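Local coordinates for protein beta-glycosidase (Bacteroides caccae, PDB 6T2R) that probably cleaves the galactose-containing sugar chains of mucin O-glycans at internal linkages, as an endo-acting member of glycoside hydrolase family 16, at residues I146-N151 against Y157-S162; H163-L168 against F209-I214. All blocks are in the same frame, centred on the assembly; numbering follows the deposited sequence.

Contact 1: I146-N151 against Y157-S162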
# COMPACT_ATOMS: atom_id res chain seq x y z
N ILE A 146 2.24 -0.07 -3.93
CA ILE A 146 2.36 -1.54 -4.21
C ILE A 146 1.10 -2.04 -4.92
O ILE A 146 1.20 -2.95 -5.75
CB ILE A 146 2.64 -2.29 -2.90
CG1 ILE A 146 3.85 -1.68 -2.18
CG2 ILE A 146 2.79 -3.77 -3.18
CD1 ILE A 146 4.12 -2.18 -0.77
N MET A 147 -0.07 -1.43 -4.67
CA MET A 147 -1.33 -1.80 -5.36
C MET A 147 -2.32 -0.63 -5.33
O MET A 147 -2.54 -0.05 -4.26
CB MET A 147 -1.93 -3.03 -4.66
CG MET A 147 -3.06 -3.71 -5.39
SD MET A 147 -4.63 -2.83 -5.30
CE MET A 147 -4.99 -2.98 -3.55
N GLU A 148 -2.91 -0.33 -6.48
CA GLU A 148 -4.13 0.48 -6.64
C GLU A 148 -5.04 -0.24 -7.63
O GLU A 148 -4.53 -0.65 -8.66
CB GLU A 148 -3.70 1.85 -7.12
CG GLU A 148 -2.70 2.45 -6.16
CD GLU A 148 -2.61 3.94 -6.27
OE1 GLU A 148 -1.69 4.40 -7.01
OE2 GLU A 148 -3.46 4.60 -5.65
N ARG A 149 -6.28 -0.52 -7.26
CA ARG A 149 -7.28 -1.15 -8.17
C ARG A 149 -8.52 -0.25 -8.26
O ARG A 149 -9.27 -0.07 -7.27
CB ARG A 149 -7.58 -2.59 -7.73
CG ARG A 149 -8.04 -3.49 -8.87
CD ARG A 149 -9.39 -3.12 -9.47
NE ARG A 149 -10.39 -3.46 -8.48
CZ ARG A 149 -11.03 -4.63 -8.44
NH1 ARG A 149 -10.89 -5.53 -9.39
NH2 ARG A 149 -11.84 -4.88 -7.43
N LEU A 150 -8.74 0.26 -9.46
CA LEU A 150 -9.82 1.22 -9.81
C LEU A 150 -11.09 0.46 -10.21
O LEU A 150 -11.03 -0.39 -11.13
CB LEU A 150 -9.35 2.07 -10.99
CG LEU A 150 -8.69 3.41 -10.66
CD1 LEU A 150 -7.79 3.32 -9.44
CD2 LEU A 150 -7.90 3.93 -11.85
N ASN A 151 -12.22 0.83 -9.61
CA ASN A 151 -13.54 0.47 -10.17
C ASN A 151 -13.64 -1.06 -10.23
O ASN A 151 -13.45 -1.70 -9.17
CB ASN A 151 -13.75 1.20 -11.51
CG ASN A 151 -13.83 2.69 -11.29
OD1 ASN A 151 -14.68 3.16 -10.51
ND2 ASN A 151 -12.94 3.44 -11.92
N TYR A 157 -2.55 -0.93 -10.82
CA TYR A 157 -1.42 0.01 -11.01
C TYR A 157 -0.40 -0.26 -9.90
O TYR A 157 -0.79 -0.37 -8.71
CB TYR A 157 -1.92 1.45 -10.97
CG TYR A 157 -2.88 1.81 -12.09
CD1 TYR A 157 -4.18 1.34 -12.11
CD2 TYR A 157 -2.49 2.66 -13.11
CE1 TYR A 157 -5.07 1.66 -13.12
CE2 TYR A 157 -3.37 3.02 -14.12
CZ TYR A 157 -4.66 2.51 -14.13
OH TYR A 157 -5.52 2.84 -15.12
N GLN A 158 0.86 -0.32 -10.28
CA GLN A 158 1.98 -0.14 -9.35
C GLN A 158 2.75 1.12 -9.79
O GLN A 158 2.92 1.32 -11.03
CB GLN A 158 2.78 -1.44 -9.33
CG GLN A 158 1.95 -2.64 -8.84
CD GLN A 158 2.79 -3.90 -8.72
OE1 GLN A 158 3.24 -4.44 -9.74
NE2 GLN A 158 3.01 -4.35 -7.49
N THR A 159 3.15 1.98 -8.85
CA THR A 159 3.61 3.36 -9.14
C THR A 159 4.55 3.88 -8.06
O THR A 159 4.47 3.38 -6.94
CB THR A 159 2.45 4.36 -9.22
OG1 THR A 159 1.34 3.72 -9.83
CG2 THR A 159 2.81 5.57 -10.05
N VAL A 160 5.44 4.80 -8.43
CA VAL A 160 6.27 5.60 -7.49
C VAL A 160 5.91 7.06 -7.76
O VAL A 160 5.59 7.39 -8.91
CB VAL A 160 7.79 5.37 -7.56
CG1 VAL A 160 8.15 3.91 -7.37
CG2 VAL A 160 8.42 5.85 -8.86
N HIS A 161 5.98 7.87 -6.73
CA HIS A 161 5.92 9.35 -6.83
C HIS A 161 7.10 9.93 -6.06
O HIS A 161 7.49 9.34 -4.99
CB HIS A 161 4.59 9.84 -6.25
CG HIS A 161 3.46 9.12 -6.84
ND1 HIS A 161 2.91 9.52 -8.02
CD2 HIS A 161 2.81 8.01 -6.46
CE1 HIS A 161 1.92 8.70 -8.32
NE2 HIS A 161 1.86 7.76 -7.40
N SER A 162 7.62 11.05 -6.53
CA SER A 162 8.77 11.74 -5.91
C SER A 162 8.76 13.23 -6.28
O SER A 162 7.98 13.63 -7.10
CB SER A 162 10.04 11.11 -6.41
OG SER A 162 10.22 11.32 -7.81
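Gln158 and Ile146 meet where the chain turns a corner at Ile146. CG of Gln158 stands anti to its own carbonyl carbon (chi1 -61°), and the chain beyond it runs extended towards the Ile146 carbonyl. CB passes 4.2 Å from Ile146 O, CG approaches the same oxygen at 3.2 Å, CD lies 3.5 Å from it, and NE2 binds it at 2.9 Å. The amide comes in within the carbonyl plane onto a lone pair, with Ile146 O close to the plane of the amide itself. NE2 also donates to His202 O, while OE1 accepts from Asn208 ND2, which fixes the amide's rotation. A glutamine suits this buried place because it can donate and accept at once without adding charge.

Beyond this point the backbones pair directly. Glu148 and Tyr157 form an antiparallel hydrogen-bonded pair: Tyr157 N reaches Glu148 O at 2.9 Å with an N-H...O angle of 162°, and Glu148 N returns to Tyr157 O at 3.1 Å. Glu148 O also lies at the edge of the Tyr157 ring, near its plane. Leu150 CD2 meets ring atom CE1 of Tyr157 at 3.8 Å, the two side chains crossing nearly at right angles.

A classic beta bulge sets Ile146 and Met147 opposite the single residue Ile126. Glu148 ends an E-x-D-x-x-E sequence, the bulged family 16 signature, and is probably the acid/base. Strand 125-130 flanks 147-148, strand 187-195 packs against Ile146 and Met147, and strand 198-203 touches Gln158.

Contact 2: H163-L168 against F209-I214; sequences HYTYTL and FVYPRI
Tyr164 and Tyr211 reach towards each other from opposite sides of this contact, Tyr164 from the short helix 163-167 and Tyr211 from the end of strand 206-212. The host is the beta-jelly-roll of family 16, almost entirely strands, so this helix is a rare feature of the chain. It is weakly bonded and includes a pi-type turn, in which Leu168 N binds His163 O.

The backbones stay far apart, with Tyr164 CA 11.3 Å from Arg213 CA, and long side chains bridge the distance. The two tyrosines have their ring planes about 72° apart and do not stack: the hydroxyl end of Tyr211 meets the Tyr164 ring obliquely, with OH 3.9 Å from CD1. Tyr164 swings out this far because its CG lies opposite the backbone N (chi1 -178°). Tyr211 OH also has Thr165 CG2 beside it at 3.8 Å, so one hydroxyl touches both an aromatic ring and a methyl group; it also makes a weak hydrogen bond with Gln221 NE2. Tyrosine suits position 211 as a long ring that spans the gap and ends in a polar group.

Thr165 divides its two branches between different tasks. Its OG1 sits between the backbone N and the carbonyl carbon (chi1 68°) and bonds to N of the N-cap residue Ser162; the same rotation sets CG2 anti to the carbonyl carbon, where it meets Tyr211 OH. A threonine fits because it supplies both a polar and an apolar branch.

Tyrosine likewise suits position 164: its ring gives an apolar surface while its OH bonds to Asn173 O. Ile214, two residues beyond the strand, crosses Tyr164 at about a right angle, and its chain is long enough for CD1 to approach Tyr164 OH at 3.5 Å.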
# COMPACT_ATOMS: atom_id res chain seq x y z
N HIS A 163 9.74 13.97 -5.79
CA HIS A 163 10.05 15.35 -6.28
C HIS A 163 10.23 15.30 -7.80
O HIS A 163 9.76 16.19 -8.50
CB HIS A 163 11.29 15.86 -5.57
CG HIS A 163 11.86 17.11 -6.10
ND1 HIS A 163 11.26 18.32 -5.87
CD2 HIS A 163 12.97 17.34 -6.84
CE1 HIS A 163 12.00 19.25 -6.43
NE2 HIS A 163 13.05 18.68 -7.05
N TYR A 164 10.89 14.27 -8.28
CA TYR A 164 11.31 14.15 -9.69
C TYR A 164 10.07 13.88 -10.54
O TYR A 164 9.92 14.56 -11.54
CB TYR A 164 12.38 13.06 -9.78
CG TYR A 164 12.98 12.80 -11.14
CD1 TYR A 164 12.43 11.83 -11.96
CD2 TYR A 164 14.14 13.44 -11.55
CE1 TYR A 164 13.01 11.51 -13.18
CE2 TYR A 164 14.73 13.14 -12.77
CZ TYR A 164 14.15 12.19 -13.59
OH TYR A 164 14.72 11.83 -14.78
N THR A 165 9.21 12.92 -10.15
CA THR A 165 8.05 12.53 -10.96
C THR A 165 6.98 13.60 -10.87
O THR A 165 6.34 13.85 -11.89
CB THR A 165 7.45 11.19 -10.51
OG1 THR A 165 6.86 11.37 -9.22
CG2 THR A 165 8.46 10.07 -10.56
N TYR A 166 6.73 14.13 -9.69
CA TYR A 166 5.57 15.01 -9.40
C TYR A 166 5.99 16.49 -9.49
O TYR A 166 5.49 17.21 -10.34
CB TYR A 166 4.96 14.67 -8.05
CG TYR A 166 3.71 15.45 -7.73
CD1 TYR A 166 2.46 15.04 -8.17
CD2 TYR A 166 3.79 16.60 -6.95
CE1 TYR A 166 1.32 15.77 -7.85
CE2 TYR A 166 2.67 17.34 -6.64
CZ TYR A 166 1.43 16.93 -7.10
OH TYR A 166 0.34 17.66 -6.74
N THR A 167 6.86 16.98 -8.63
CA THR A 167 7.23 18.42 -8.63
C THR A 167 7.93 18.82 -9.95
O THR A 167 7.55 19.85 -10.52
CB THR A 167 8.01 18.80 -7.38
OG1 THR A 167 7.34 18.28 -6.24
CG2 THR A 167 8.15 20.30 -7.25
N LEU A 168 8.91 18.05 -10.44
CA LEU A 168 9.60 18.40 -11.71
C LEU A 168 8.85 17.89 -12.94
O LEU A 168 9.20 18.31 -14.05
CB LEU A 168 11.00 17.83 -11.68
CG LEU A 168 11.84 18.27 -10.49
CD1 LEU A 168 13.26 17.72 -10.60
CD2 LEU A 168 11.86 19.80 -10.41
N PHE A 209 7.32 -4.16 -13.36
CA PHE A 209 8.27 -3.18 -13.90
C PHE A 209 9.30 -2.87 -12.84
O PHE A 209 9.08 -3.28 -11.67
CB PHE A 209 7.57 -1.91 -14.40
CG PHE A 209 7.29 -0.87 -13.35
CD1 PHE A 209 6.25 -1.02 -12.46
CD2 PHE A 209 7.99 0.33 -13.35
CE1 PHE A 209 5.95 -0.02 -11.55
CE2 PHE A 209 7.70 1.33 -12.43
CZ PHE A 209 6.68 1.16 -11.53
N VAL A 210 10.38 -2.22 -13.30
CA VAL A 210 11.55 -1.81 -12.48
C VAL A 210 11.53 -0.28 -12.46
O VAL A 210 11.35 0.31 -13.50
CB VAL A 210 12.88 -2.37 -13.06
CG1 VAL A 210 14.10 -1.92 -12.27
CG2 VAL A 210 12.87 -3.89 -13.17
N TYR A 211 11.65 0.35 -11.30
CA TYR A 211 11.94 1.79 -11.23
C TYR A 211 13.41 1.94 -10.89
O TYR A 211 13.80 1.61 -9.78
CB TYR A 211 11.07 2.56 -10.24
CG TYR A 211 11.19 4.04 -10.48
CD1 TYR A 211 10.56 4.62 -11.57
CD2 TYR A 211 12.01 4.83 -9.70
CE1 TYR A 211 10.69 5.98 -11.82
CE2 TYR A 211 12.17 6.19 -9.94
CZ TYR A 211 11.50 6.77 -11.01
OH TYR A 211 11.61 8.11 -11.29
N PRO A 212 14.24 2.40 -11.85
CA PRO A 212 15.67 2.56 -11.65
C PRO A 212 16.07 3.89 -11.01
O PRO A 212 15.44 4.90 -11.27
CB PRO A 212 16.22 2.46 -13.08
CG PRO A 212 15.15 3.13 -13.92
CD PRO A 212 13.84 2.76 -13.24
N ARG A 213 17.15 3.84 -10.20
CA ARG A 213 17.99 5.00 -9.84
C ARG A 213 18.89 5.32 -11.04
O ARG A 213 19.82 4.51 -11.33
CB ARG A 213 18.83 4.73 -8.60
CG ARG A 213 19.58 5.96 -8.11
CD ARG A 213 20.64 5.70 -7.05
NE ARG A 213 20.15 5.14 -5.79
CZ ARG A 213 19.70 5.81 -4.68
NH1 ARG A 213 19.62 7.14 -4.65
NH2 ARG A 213 19.31 5.13 -3.60
N ILE A 214 18.66 6.48 -11.66
CA ILE A 214 19.42 6.89 -12.87
C ILE A 214 20.42 8.00 -12.51
O ILE A 214 20.23 8.72 -11.53
CB ILE A 214 18.46 7.28 -14.02
CG1 ILE A 214 17.60 8.50 -13.70
CG2 ILE A 214 17.62 6.08 -14.40
CD1 ILE A 214 17.06 9.24 -14.92

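How the contacts relate
Followed from the N terminus, the chain closes contact 1 first: 146-151 leads through a short connection of five residues into 157-162, making a tight local loop. Directly after it, 163-168 opens contact 2, which closes only with 209-214, after forty residues, rather more than half of them strand. The two are therefore in series and neither nest nor cross. They touch, since Gln158 and Val160 of contact 1 pack on Phe209 and Tyr211 of contact 2. Contact 1 joins neighbouring strands in the interior, its centre about 8 Å from the chain's centre; contact 2, about 18 Å out, ties the helix following strand 155-161 to the C-terminal end of strand 206-212.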